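Phytanoyl-CoA dioxygenase (PDB 6ZYL) catalyses beta-hydroxylation of thioholgamide as a non-heme monooxygenase, and probably depends on iron and 2-oxoglutarate. Local coordinates at residues A54-Y59 / A83-R88; A74-I79 / R285-I290; D106-S111 / D235-R240; L125-D130 / R161-S166. One frame throughout, in Å; residues are numbered along the deposited sequence.

Contact 1. Residues A54-Y59 / A83-R88; sequences AECQTY and ASWADR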
# COMPACT_ATOMS: atom_id res chain seq x y z
N ALA A 54 13.83 11.46 2.21
CA ALA A 54 14.17 12.81 1.75
C ALA A 54 13.56 13.09 0.38
O ALA A 54 13.02 14.17 0.14
CB ALA A 54 15.68 12.99 1.72
N GLU A 55 13.65 12.12 -0.53
CA GLU A 55 13.07 12.30 -1.86
C GLU A 55 11.55 12.37 -1.79
O GLU A 55 10.92 13.13 -2.54
CB GLU A 55 13.52 11.16 -2.77
CG GLU A 55 15.03 11.12 -2.98
CD GLU A 55 15.49 9.90 -3.76
OE1 GLU A 55 14.63 9.17 -4.29
OE2 GLU A 55 16.72 9.69 -3.85
N CYS A 56 10.95 11.65 -0.88
CA CYS A 56 9.53 11.70 -0.71
C CYS A 56 9.08 13.07 -0.24
O CYS A 56 8.14 13.59 -0.70
CB CYS A 56 9.07 10.62 0.24
SG CYS A 56 7.43 10.72 0.83
N GLN A 57 9.80 13.62 0.70
CA GLN A 57 9.52 14.93 1.24
C GLN A 57 9.71 16.03 0.18
O GLN A 57 8.96 16.93 0.10
CB GLN A 57 10.26 15.18 2.54
CG GLN A 57 9.70 14.36 3.67
CD GLN A 57 10.44 14.52 4.97
OE1 GLN A 57 11.63 14.60 5.00
NE2 GLN A 57 9.71 14.58 6.05
N THR A 58 10.71 15.88 -0.64
CA THR A 58 10.94 16.77 -1.73
C THR A 58 9.76 16.70 -2.71
O THR A 58 9.28 17.67 -3.15
CB THR A 58 12.27 16.47 -2.44
OG1 THR A 58 13.35 16.81 -1.60
CG2 THR A 58 12.39 17.26 -3.70
N TYR A 59 9.30 15.51 -3.00
CA TYR A 59 8.18 15.30 -3.87
C TYR A 59 6.89 15.93 -3.33
O TYR A 59 6.19 16.55 -4.04
CB TYR A 59 8.02 13.81 -4.11
CG TYR A 59 6.64 13.35 -4.41
CD1 TYR A 59 6.16 13.37 -5.71
CD2 TYR A 59 5.83 12.89 -3.44
CE1 TYR A 59 4.92 12.96 -6.00
CE2 TYR A 59 4.58 12.46 -3.73
CZ TYR A 59 4.13 12.51 -5.01
OH TYR A 59 2.92 12.11 -5.25
N ALA A 83 6.65 9.66 -9.71
CA ALA A 83 7.77 9.99 -8.82
C ALA A 83 8.83 8.90 -8.91
O ALA A 83 8.54 7.72 -8.71
CB ALA A 83 7.29 10.14 -7.38
N SER A 84 10.07 9.32 -9.19
CA SER A 84 11.15 8.36 -9.37
C SER A 84 11.42 7.57 -8.09
O SER A 84 11.73 6.37 -8.15
CB SER A 84 12.42 9.08 -9.82
OG SER A 84 12.27 9.59 -11.14
N TRP A 85 11.30 8.21 -6.93
CA TRP A 85 11.57 7.51 -5.68
C TRP A 85 10.56 6.39 -5.45
O TRP A 85 10.92 5.30 -4.98
CB TRP A 85 11.56 8.49 -4.50
CG TRP A 85 10.22 9.07 -4.17
CD1 TRP A 85 9.71 10.25 -4.61
CD2 TRP A 85 9.21 8.49 -3.33
NE1 TRP A 85 8.46 10.45 -4.09
CE2 TRP A 85 8.12 9.38 -3.31
CE3 TRP A 85 9.13 7.30 -2.60
CZ2 TRP A 85 6.96 9.12 -2.58
CZ3 TRP A 85 7.97 7.04 -1.88
CH2 TRP A 85 6.91 7.95 -1.88
N ALA A 86 9.29 6.63 -5.79
CA ALA A 86 8.28 5.59 -5.65
C ALA A 86 8.46 4.51 -6.72
O ALA A 86 8.34 3.32 -6.43
CB ALA A 86 6.88 6.20 -5.74
N ASP A 87 8.76 4.92 -7.95
CA ASP A 87 9.05 3.95 -9.00
C ASP A 87 10.18 3.02 -8.59
O ASP A 87 10.12 1.81 -8.84
CB ASP A 87 9.40 4.67 -10.30
CG ASP A 87 10.02 3.75 -11.33
OD1 ASP A 87 9.26 3.05 -12.05
OD2 ASP A 87 11.26 3.71 -11.42
N ARG A 88 11.21 3.57 -7.94
CA ARG A 88 12.36 2.76 -7.57
C ARG A 88 11.99 1.71 -6.52
O ARG A 88 12.43 0.56 -6.61
CB ARG A 88 13.48 3.66 -7.05
CG ARG A 88 14.80 2.94 -6.76
CD ARG A 88 15.89 3.92 -6.32
NE ARG A 88 15.59 4.55 -5.04
CZ ARG A 88 15.27 5.83 -4.89
NH1 ARG A 88 15.21 6.64 -5.94
NH2 ARG A 88 15.01 6.31 -3.68
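Trp85 points the edge of its indole at the phenol of Tyr59 in an offset edge-to-face pair: centroids of the Tyr59 ring and the Trp85 five-membered ring lie 5.1 Å apart, planes at 66°. Trp85 NE1 leads, 3.4 Å from Tyr59 CG. With CG set between the backbone N and the carbonyl carbon (chi1 69°), the indole is laid with one face against helix 46-66. Cys56 CB sits almost squarely over the six-membered ring, 3.9 Å from its centroid, while Cys56 SG comes in obliquely; Ala86 CB, from the indole's own helix, backs the other face. Beyond, Ala83 CB packs on Tyr59 CD1 at 3.8 Å, and the Tyr59 hydroxyl bonds to Ala74 O. With an alanine here instead of Trp85, Cys56 and Tyr59 would probably lose the ring they pack on and a gap would open between the helices.

On the exposed side, Glu55 and Arg88 cross at about a right angle, carboxylate and guanidinium planes 86° apart. Both NH1 (3.1 Å) and NH2 (2.9 Å) of Arg88 bond to Glu55 OE1, NH1 on the syn lone pair and NH2 from above the carboxylate plane. Gln51 NE2 holds OE2, so both carboxylate oxygens have partners, and the two helices are joined by a salt bridge beside apolar ring contacts.

Contact 2. Residues A74-I79 / R285-I290; sequences AAFPKI and RRQKRI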
# COMPACT_ATOMS: atom_id res chain seq x y z
N ALA A 74 -1.56 13.49 -4.18
CA ALA A 74 -0.15 13.36 -3.85
C ALA A 74 0.15 12.05 -3.14
O ALA A 74 1.23 11.48 -3.33
CB ALA A 74 0.30 14.54 -2.98
N ALA A 75 -0.78 11.55 -2.33
CA ALA A 75 -0.52 10.41 -1.46
C ALA A 75 -1.14 9.11 -1.96
O ALA A 75 -0.97 8.07 -1.31
CB ALA A 75 -1.04 10.71 -0.05
N PHE A 76 -1.86 9.14 -3.07
CA PHE A 76 -2.54 7.96 -3.59
C PHE A 76 -3.15 8.30 -4.95
O PHE A 76 -3.39 9.47 -5.23
CB PHE A 76 -3.63 7.50 -2.63
CG PHE A 76 -4.87 8.35 -2.70
CD1 PHE A 76 -4.93 9.54 -2.00
CD2 PHE A 76 -5.96 7.96 -3.46
CE1 PHE A 76 -6.05 10.34 -2.06
CE2 PHE A 76 -7.09 8.76 -3.52
CZ PHE A 76 -7.14 9.95 -2.81
N PRO A 77 -3.43 7.32 -5.82
CA PRO A 77 -3.11 5.89 -5.69
C PRO A 77 -2.04 5.43 -6.67
O PRO A 77 -1.85 4.22 -6.83
CB PRO A 77 -4.45 5.22 -6.01
CG PRO A 77 -5.06 6.15 -7.08
CD PRO A 77 -4.44 7.54 -6.88
N LYS A 78 -1.36 6.37 -7.31
CA LYS A 78 -0.42 6.04 -8.38
C LYS A 78 0.85 6.88 -8.27
O LYS A 78 1.36 7.42 -9.25
CB LYS A 78 -1.08 6.26 -9.75
CG LYS A 78 -2.38 5.49 -9.96
CD LYS A 78 -2.11 4.03 -10.27
CE LYS A 78 -3.41 3.27 -10.47
NZ LYS A 78 -3.20 1.91 -11.05
N ILE A 79 1.39 6.98 -7.06
CA ILE A 79 2.61 7.76 -6.87
C ILE A 79 3.72 7.23 -7.78
O ILE A 79 4.48 8.00 -8.37
CB ILE A 79 3.05 7.73 -5.39
CG1 ILE A 79 1.90 8.14 -4.47
CG2 ILE A 79 4.25 8.65 -5.17
CD1 ILE A 79 2.19 7.91 -2.99
N ARG A 285 -9.21 6.75 -14.00
CA ARG A 285 -9.75 5.40 -14.14
C ARG A 285 -9.97 4.76 -12.78
O ARG A 285 -11.03 4.17 -12.52
CB ARG A 285 -8.79 4.56 -14.99
CG ARG A 285 -9.18 3.11 -15.20
CD ARG A 285 -8.10 2.39 -16.02
NE ARG A 285 -7.89 3.04 -17.31
CZ ARG A 285 -6.76 3.61 -17.71
NH1 ARG A 285 -5.70 3.62 -16.91
NH2 ARG A 285 -6.69 4.18 -18.90
N ARG A 286 -8.99 4.86 -11.88
CA ARG A 286 -9.11 4.21 -10.59
C ARG A 286 -10.19 4.85 -9.73
O ARG A 286 -10.99 4.15 -9.11
CB ARG A 286 -7.76 4.25 -9.85
CG ARG A 286 -7.82 3.69 -8.44
CD ARG A 286 -8.27 2.23 -8.43
NE ARG A 286 -7.46 1.41 -9.32
CZ ARG A 286 -6.22 1.01 -9.05
NH1 ARG A 286 -5.64 1.36 -7.91
NH2 ARG A 286 -5.55 0.27 -9.92
N GLN A 287 -10.22 6.19 -9.68
CA GLN A 287 -11.20 6.85 -8.83
C GLN A 287 -12.63 6.61 -9.32
O GLN A 287 -13.56 6.58 -8.51
CB GLN A 287 -10.90 8.35 -8.76
CG GLN A 287 -9.57 8.66 -8.06
CD GLN A 287 -9.40 7.92 -6.74
OE1 GLN A 287 -8.55 7.02 -6.62
NE2 GLN A 287 -10.20 8.27 -5.75
N LYS A 288 -12.82 6.44 -10.63
CA LYS A 288 -14.12 6.00 -11.12
C LYS A 288 -14.51 4.67 -10.49
O LYS A 288 -15.65 4.48 -10.05
CB LYS A 288 -14.11 5.89 -12.64
CG LYS A 288 -14.26 7.20 -13.38
CD LYS A 288 -14.07 7.00 -14.88
CE LYS A 288 -14.22 8.30 -15.65
NZ LYS A 288 -13.85 8.14 -17.09
N ARG A 289 -13.56 3.73 -10.43
CA ARG A 289 -13.81 2.45 -9.78
C ARG A 289 -14.13 2.63 -8.31
O ARG A 289 -15.13 2.11 -7.81
CB ARG A 289 -12.59 1.54 -9.94
CG ARG A 289 -12.26 1.12 -11.37
CD ARG A 289 -11.64 -0.29 -11.39
NE ARG A 289 -12.57 -1.26 -10.81
CZ ARG A 289 -12.29 -2.05 -9.78
NH1 ARG A 289 -11.08 -2.02 -9.21
NH2 ARG A 289 -13.21 -2.87 -9.31
N ILE A 290 -13.28 3.38 -7.59
CA ILE A 290 -13.49 3.59 -6.16
C ILE A 290 -14.86 4.23 -5.92
O ILE A 290 -15.63 3.78 -5.07
CB ILE A 290 -12.37 4.45 -5.57
CG1 ILE A 290 -11.00 3.80 -5.80
CG2 ILE A 290 -12.61 4.70 -4.08
CD1 ILE A 290 -10.87 2.40 -5.24
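Lys78 and Arg286 reach each other through bent chains: Lys78 folds at chi2 (-78°) before running out straight, and Arg286 turns twice, at chi2 (60°) and again at chi3, which swings its guanidinium back toward the loop. The two side chains meet at about a right angle. Lys78 CE lies 3.5 Å above one guanidinium face of Arg286, toward its rim, and Lys78 NZ comes within 3.1 Å of Arg286 NH2. Two donors cannot bond to each other; what brings these like charges together is a shared acceptor and nearby acids. Both NZ and NH2 bond to the carbonyl oxygen of Trp110, Glu264 pairs with Lys78, and Asp248 with Arg286, whose guanidinium also makes a cation-pi contact with the Trp110 ring.

In fold terms, helix 273-295, near the end of the chain, is docked here on the loop between helices 68-72 and 84-90. That loop runs beside strand 107-117 of the large sheet, Ala75 and Pro77 making backbone hydrogen bonds to Leu114 and Thr112. A lysine in place of Arg286 removes the flat guanidinium, and Trp110 would probably lose both its cation-pi partner and the NH2 bond to its carbonyl oxygen.

Beside the charges, Pro77 and Phe76 meet Arg286 CG and the Gln287 amide. Pro77, preceded by a cis peptide, and Arg286 pass antiparallel to each other, Pro77 CG to Arg286 CG 3.9 Å. The same Pro77 CG also touches Gln287 OE1 at 3.6 Å. That amide stands at the edge of the Phe76 ring, its plane turned 70° from the ring's, with Gln287 OE1 3.8 Å from Phe76 CE2.

Contact 3. Residues D106-S111 / D235-R240; sequences DLLVWS and DYITPR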
# COMPACT_ATOMS: atom_id res chain seq x y z
N ASP A 106 4.27 -13.95 -11.47
CA ASP A 106 3.58 -12.95 -12.28
C ASP A 106 3.00 -11.90 -11.34
O ASP A 106 2.08 -12.18 -10.57
CB ASP A 106 2.48 -13.60 -13.12
CG ASP A 106 3.01 -14.70 -14.02
OD1 ASP A 106 4.09 -14.51 -14.62
OD2 ASP A 106 2.35 -15.75 -14.12
N LEU A 107 3.54 -10.68 -11.43
CA LEU A 107 3.19 -9.64 -10.47
C LEU A 107 2.93 -8.31 -11.17
O LEU A 107 3.57 -7.98 -12.17
CB LEU A 107 4.32 -9.44 -9.45
CG LEU A 107 4.75 -10.66 -8.64
CD1 LEU A 107 6.00 -10.34 -7.82
CD2 LEU A 107 3.63 -11.13 -7.73
N LEU A 108 1.98 -7.56 -10.62
CA LEU A 108 1.69 -6.20 -11.05
C LEU A 108 1.53 -5.32 -9.82
O LEU A 108 1.11 -5.78 -8.76
CB LEU A 108 0.42 -6.13 -11.90
CG LEU A 108 0.38 -6.98 -13.17
CD1 LEU A 108 -0.42 -8.24 -12.92
CD2 LEU A 108 -0.21 -6.18 -14.32
N VAL A 109 1.88 -4.04 -9.98
CA VAL A 109 1.62 -3.04 -8.95
C VAL A 109 0.26 -2.42 -9.24
O VAL A 109 0.06 -1.80 -10.30
CB VAL A 109 2.72 -1.97 -8.92
CG1 VAL A 109 2.34 -0.85 -7.95
CG2 VAL A 109 4.05 -2.59 -8.53
N TRP A 110 -0.68 -2.57 -8.31
CA TRP A 110 -2.04 -2.08 -8.50
C TRP A 110 -2.24 -0.69 -7.93
O TRP A 110 -3.04 0.09 -8.48
CB TRP A 110 -3.03 -3.06 -7.86
CG TRP A 110 -4.47 -2.71 -8.08
CD1 TRP A 110 -5.20 -2.94 -9.21
CD2 TRP A 110 -5.35 -2.08 -7.15
NE1 TRP A 110 -6.49 -2.49 -9.04
CE2 TRP A 110 -6.60 -1.95 -7.78
CE3 TRP A 110 -5.20 -1.61 -5.84
CZ2 TRP A 110 -7.70 -1.37 -7.15
CZ3 TRP A 110 -6.29 -1.03 -5.22
CH2 TRP A 110 -7.52 -0.92 -5.87
N SER A 111 -1.55 -0.34 -6.85
CA SER A 111 -1.65 1.00 -6.28
C SER A 111 -0.47 1.25 -5.35
O SER A 111 0.21 0.31 -4.92
CB SER A 111 -2.97 1.20 -5.53
OG SER A 111 -2.85 0.75 -4.19
N ASP A 235 0.39 -2.17 -3.28
CA ASP A 235 -0.51 -3.29 -3.53
C ASP A 235 0.02 -4.09 -4.72
O ASP A 235 0.09 -3.58 -5.84
CB ASP A 235 -1.92 -2.80 -3.81
CG ASP A 235 -2.62 -2.30 -2.57
OD1 ASP A 235 -2.45 -2.94 -1.51
OD2 ASP A 235 -3.31 -1.27 -2.64
N TYR A 236 0.40 -5.34 -4.46
CA TYR A 236 0.84 -6.26 -5.49
C TYR A 236 -0.27 -7.27 -5.76
O TYR A 236 -0.92 -7.76 -4.84
CB TYR A 236 2.12 -6.99 -5.08
CG TYR A 236 3.35 -6.10 -5.07
CD1 TYR A 236 4.09 -5.90 -6.23
CD2 TYR A 236 3.76 -5.46 -3.91
CE1 TYR A 236 5.21 -5.08 -6.24
CE2 TYR A 236 4.88 -4.64 -3.91
CZ TYR A 236 5.60 -4.46 -5.07
OH TYR A 236 6.71 -3.65 -5.07
N ILE A 237 -0.48 -7.56 -7.05
CA ILE A 237 -1.48 -8.53 -7.48
C ILE A 237 -0.85 -9.41 -8.55
O ILE A 237 0.17 -9.07 -9.15
CB ILE A 237 -2.76 -7.87 -8.02
CG1 ILE A 237 -2.44 -7.04 -9.27
CG2 ILE A 237 -3.42 -7.00 -6.96
CD1 ILE A 237 -3.67 -6.49 -9.98
N THR A 238 -1.49 -10.54 -8.80
CA THR A 238 -1.20 -11.38 -9.96
C THR A 238 -2.28 -11.20 -11.01
O THR A 238 -3.34 -10.61 -10.74
CB THR A 238 -1.11 -12.85 -9.55
OG1 THR A 238 -2.43 -13.40 -9.48
CG2 THR A 238 -0.42 -13.00 -8.21
N PRO A 239 -2.06 -11.70 -12.22
CA PRO A 239 -3.11 -11.60 -13.26
C PRO A 239 -4.37 -12.40 -12.94
O PRO A 239 -5.34 -12.32 -13.70
CB PRO A 239 -2.42 -12.14 -14.52
CG PRO A 239 -0.94 -12.08 -14.23
CD PRO A 239 -0.82 -12.30 -12.74
N ARG A 240 -4.38 -13.18 -11.86
CA ARG A 240 -5.59 -13.87 -11.44
C ARG A 240 -6.52 -12.98 -10.63
O ARG A 240 -7.66 -13.38 -10.37
CB ARG A 240 -5.23 -15.12 -10.63
CG ARG A 240 -4.55 -16.21 -11.45
CD ARG A 240 -4.54 -17.55 -10.72
NE ARG A 240 -5.88 -18.02 -10.39
CZ ARG A 240 -6.54 -18.97 -11.05
NH1 ARG A 240 -5.97 -19.58 -12.08
NH2 ARG A 240 -7.76 -19.32 -10.67
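Trp110 carries Asp235 OD2 at the edge of its indole, near the ring plane and 3.7 Å from Trp110 CE3; the ring and carboxylate run side by side with planes 50° apart. Ile237 CD1 approaches obliquely at the other end, 3.9 Å from Trp110 CD1, while Trp110 NE1 is bonded to Asp248. On the sheet face opposite Asp235 and Ile237, Tyr236 lies beside Val109, and Val109 CG2 comes obliquely to 3.6 Å from Tyr236 CE1; the phenol hydroxyl reaches Val90 O.

Asp235 is tied down through both oxygens. Ser111 OG, set between its backbone N and carbonyl carbon (chi1 86°), donates to Asp235 OD2 at 2.6 Å, meeting it on the anti side and 27° out of the carboxylate plane. OD1 forms a salt bridge with Arg145, so the buried carboxylate is probably kept ionised.

Backbone bonds join the strands: Leu108 and Ile237 exchange a pair, Leu108 N to Ile237 O 2.8 Å and Ile237 N to Leu108 O 2.9 Å. Further along, Trp110 N gives to Asp235 O and Asp235 N to Ser111 O. Where strand 229-237 ends and 107-117 begins, Asp106 CB packs on Pro239 CD at 3.6 Å and Thr238 OG1 closes an ST turn. Neighbouring antiparallel strands 107-117 and 229-237 belong to the large sheet of the jelly-roll (double-stranded beta-helix) fold expected of phytanoyl-CoA dioxygenase relatives.

Contact 4. Residues L125-D130 / R161-S166; sequences LAWHQD and RYARGS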
# COMPACT_ATOMS: atom_id res chain seq x y z
N LEU A 125 -7.51 5.16 14.01
CA LEU A 125 -8.28 4.45 12.99
C LEU A 125 -8.83 3.17 13.59
O LEU A 125 -8.09 2.39 14.21
CB LEU A 125 -7.42 4.13 11.77
CG LEU A 125 -6.75 5.32 11.09
CD1 LEU A 125 -5.99 4.85 9.85
CD2 LEU A 125 -7.76 6.39 10.73
N ALA A 126 -10.13 2.95 13.43
CA ALA A 126 -10.76 1.74 13.92
C ALA A 126 -10.29 0.53 13.12
O ALA A 126 -9.75 0.65 12.01
CB ALA A 126 -12.29 1.86 13.84
N TRP A 127 -10.49 -0.65 13.70
CA TRP A 127 -10.14 -1.89 13.01
C TRP A 127 -10.91 -1.99 11.70
O TRP A 127 -12.11 -1.72 11.65
CB TRP A 127 -10.45 -3.08 13.91
CG TRP A 127 -9.52 -3.19 15.07
CD1 TRP A 127 -9.68 -2.64 16.31
CD2 TRP A 127 -8.27 -3.89 15.10
NE1 TRP A 127 -8.61 -2.96 17.11
CE2 TRP A 127 -7.73 -3.72 16.39
CE3 TRP A 127 -7.56 -4.64 14.16
CZ2 TRP A 127 -6.51 -4.28 16.77
CZ3 TRP A 127 -6.34 -5.20 14.54
CH2 TRP A 127 -5.83 -5.02 15.83
N HIS A 128 -10.20 -2.37 10.64
CA HIS A 128 -10.79 -2.41 9.30
C HIS A 128 -9.85 -3.17 8.38
O HIS A 128 -8.69 -3.43 8.72
CB HIS A 128 -11.07 -1.01 8.77
CG HIS A 128 -9.83 -0.25 8.40
ND1 HIS A 128 -8.99 0.31 9.35
CD2 HIS A 128 -9.28 0.03 7.20
CE1 HIS A 128 -7.99 0.91 8.74
NE2 HIS A 128 -8.13 0.75 7.43
N GLN A 129 -10.36 -3.52 7.20
CA GLN A 129 -9.62 -4.24 6.19
C GLN A 129 -9.43 -3.37 4.96
O GLN A 129 -10.32 -2.59 4.59
CB GLN A 129 -10.34 -5.54 5.79
CG GLN A 129 -10.62 -6.49 6.95
CD GLN A 129 -11.66 -7.54 6.59
OE1 GLN A 129 -12.77 -7.22 6.18
NE2 GLN A 129 -11.30 -8.81 6.76
N ASP A 130 -8.27 -3.50 4.31
CA ASP A 130 -8.00 -2.70 3.12
C ASP A 130 -8.93 -3.04 1.97
O ASP A 130 -9.23 -2.18 1.14
CB ASP A 130 -6.54 -2.90 2.67
CG ASP A 130 -5.53 -2.43 3.71
OD1 ASP A 130 -5.84 -1.49 4.47
OD2 ASP A 130 -4.43 -3.01 3.74
N ARG A 161 -1.48 -1.97 13.95
CA ARG A 161 -1.64 -3.22 14.67
C ARG A 161 -2.35 -4.23 13.78
O ARG A 161 -3.29 -3.87 13.06
CB ARG A 161 -2.47 -3.06 15.95
CG ARG A 161 -2.11 -1.90 16.84
CD ARG A 161 -2.75 -2.08 18.22
NE ARG A 161 -4.17 -1.73 18.25
CZ ARG A 161 -4.63 -0.49 18.13
NH1 ARG A 161 -3.79 0.52 17.95
NH2 ARG A 161 -5.94 -0.25 18.17
N TYR A 162 -1.93 -5.49 13.84
CA TYR A 162 -2.57 -6.56 13.09
C TYR A 162 -3.40 -7.45 14.00
O TYR A 162 -3.08 -7.62 15.18
CB TYR A 162 -1.54 -7.44 12.37
CG TYR A 162 -0.84 -6.82 11.19
CD1 TYR A 162 -1.47 -5.89 10.37
CD2 TYR A 162 0.47 -7.18 10.88
CE1 TYR A 162 -0.82 -5.34 9.28
CE2 TYR A 162 1.12 -6.64 9.80
CZ TYR A 162 0.48 -5.72 9.01
OH TYR A 162 1.16 -5.19 7.94
N ALA A 163 -4.46 -8.03 13.44
CA ALA A 163 -5.26 -9.06 14.10
C ALA A 163 -4.92 -10.39 13.43
O ALA A 163 -5.42 -10.69 12.34
CB ALA A 163 -6.75 -8.75 14.02
N ARG A 164 -4.07 -11.18 14.08
CA ARG A 164 -3.61 -12.44 13.50
C ARG A 164 -4.79 -13.32 13.11
O ARG A 164 -5.74 -13.50 13.87
CB ARG A 164 -2.72 -13.17 14.51
CG ARG A 164 -1.91 -14.32 13.95
CD ARG A 164 -1.05 -14.96 15.04
NE ARG A 164 0.29 -14.38 15.11
CZ ARG A 164 0.74 -13.63 16.11
NH1 ARG A 164 -0.03 -13.35 17.15
NH2 ARG A 164 1.98 -13.15 16.07
N GLY A 165 -4.72 -13.87 11.90
CA GLY A 165 -5.73 -14.77 11.40
C GLY A 165 -7.04 -14.13 10.98
O GLY A 165 -7.94 -14.84 10.54
N SER A 166 -7.16 -12.81 11.08
CA SER A 166 -8.41 -12.13 10.77
C SER A 166 -8.74 -12.12 9.28
O SER A 166 -9.78 -11.57 8.91
CB SER A 166 -8.35 -10.69 11.28
OG SER A 166 -7.25 -9.99 10.71
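Trp127, at the corner of the chain before strand 128-129, presses the rim of its indole on Ala163 and Arg161, around the end of strand 160-162 in the smaller sheet of the jelly-roll fold. With CG beside the backbone N (chi1 -71°), the six-membered ring is turned toward that strand end. This is the tight part. Trp127 CZ3 lies 3.6 Å from both Ala163 N and Ala163 CB, and the Tyr162-Ala163 peptide stands at the ring's edge, near its plane. Arg161 crosses the indole at about a right angle, the planes 80° apart, with Arg161 NE 3.8 Å from Trp127 CZ2. No direct bond joins the two; instead Glu196 takes both, OE1 from Arg161 NE and OE2 from Trp127 NE1, which pins the indole's rotation.

Toward the partly exposed turn the contact slackens. Gln129 NE2 is 3.8 Å from Ser166 O, too far for a bond, and is satisfied by Ala215 O and Gly170 O instead. His128 and Asp130 form a His-X-Asp sequence that in relatives supplies iron ligands and may do so here. His128 is held from within its own segment: its ND1 donates to Ala126 O at 2.8 Å, close to the imidazole plane.

Across the way the chain reverses in a type II beta turn, where Ala163 O accepts two bonds from Ser166, one from N at 3.0 Å and another from OG, in the carbonyl plane and on a lone pair.

How the contacts relate
Contacts 2 and 3 sit about 12 Å from the chain's centre, measured to the centre of each contact, and both hold the start of strand 107-117, one from the loop and the last helix, the other from strand 229-237. Contact 1 lies further out, binding helix to helix, and meets contact 2 through Ile79, which packs against Trp85. Contact 4, in the smaller sheet across the chain's centre from contact 1, touches none of the others. All four are largely buried, yet their chemistry differs: an aromatic core with an outer salt bridge in contact 1, crowded cations in contact 2, backbone pairing in contact 3, and a single indole rim in contact 4.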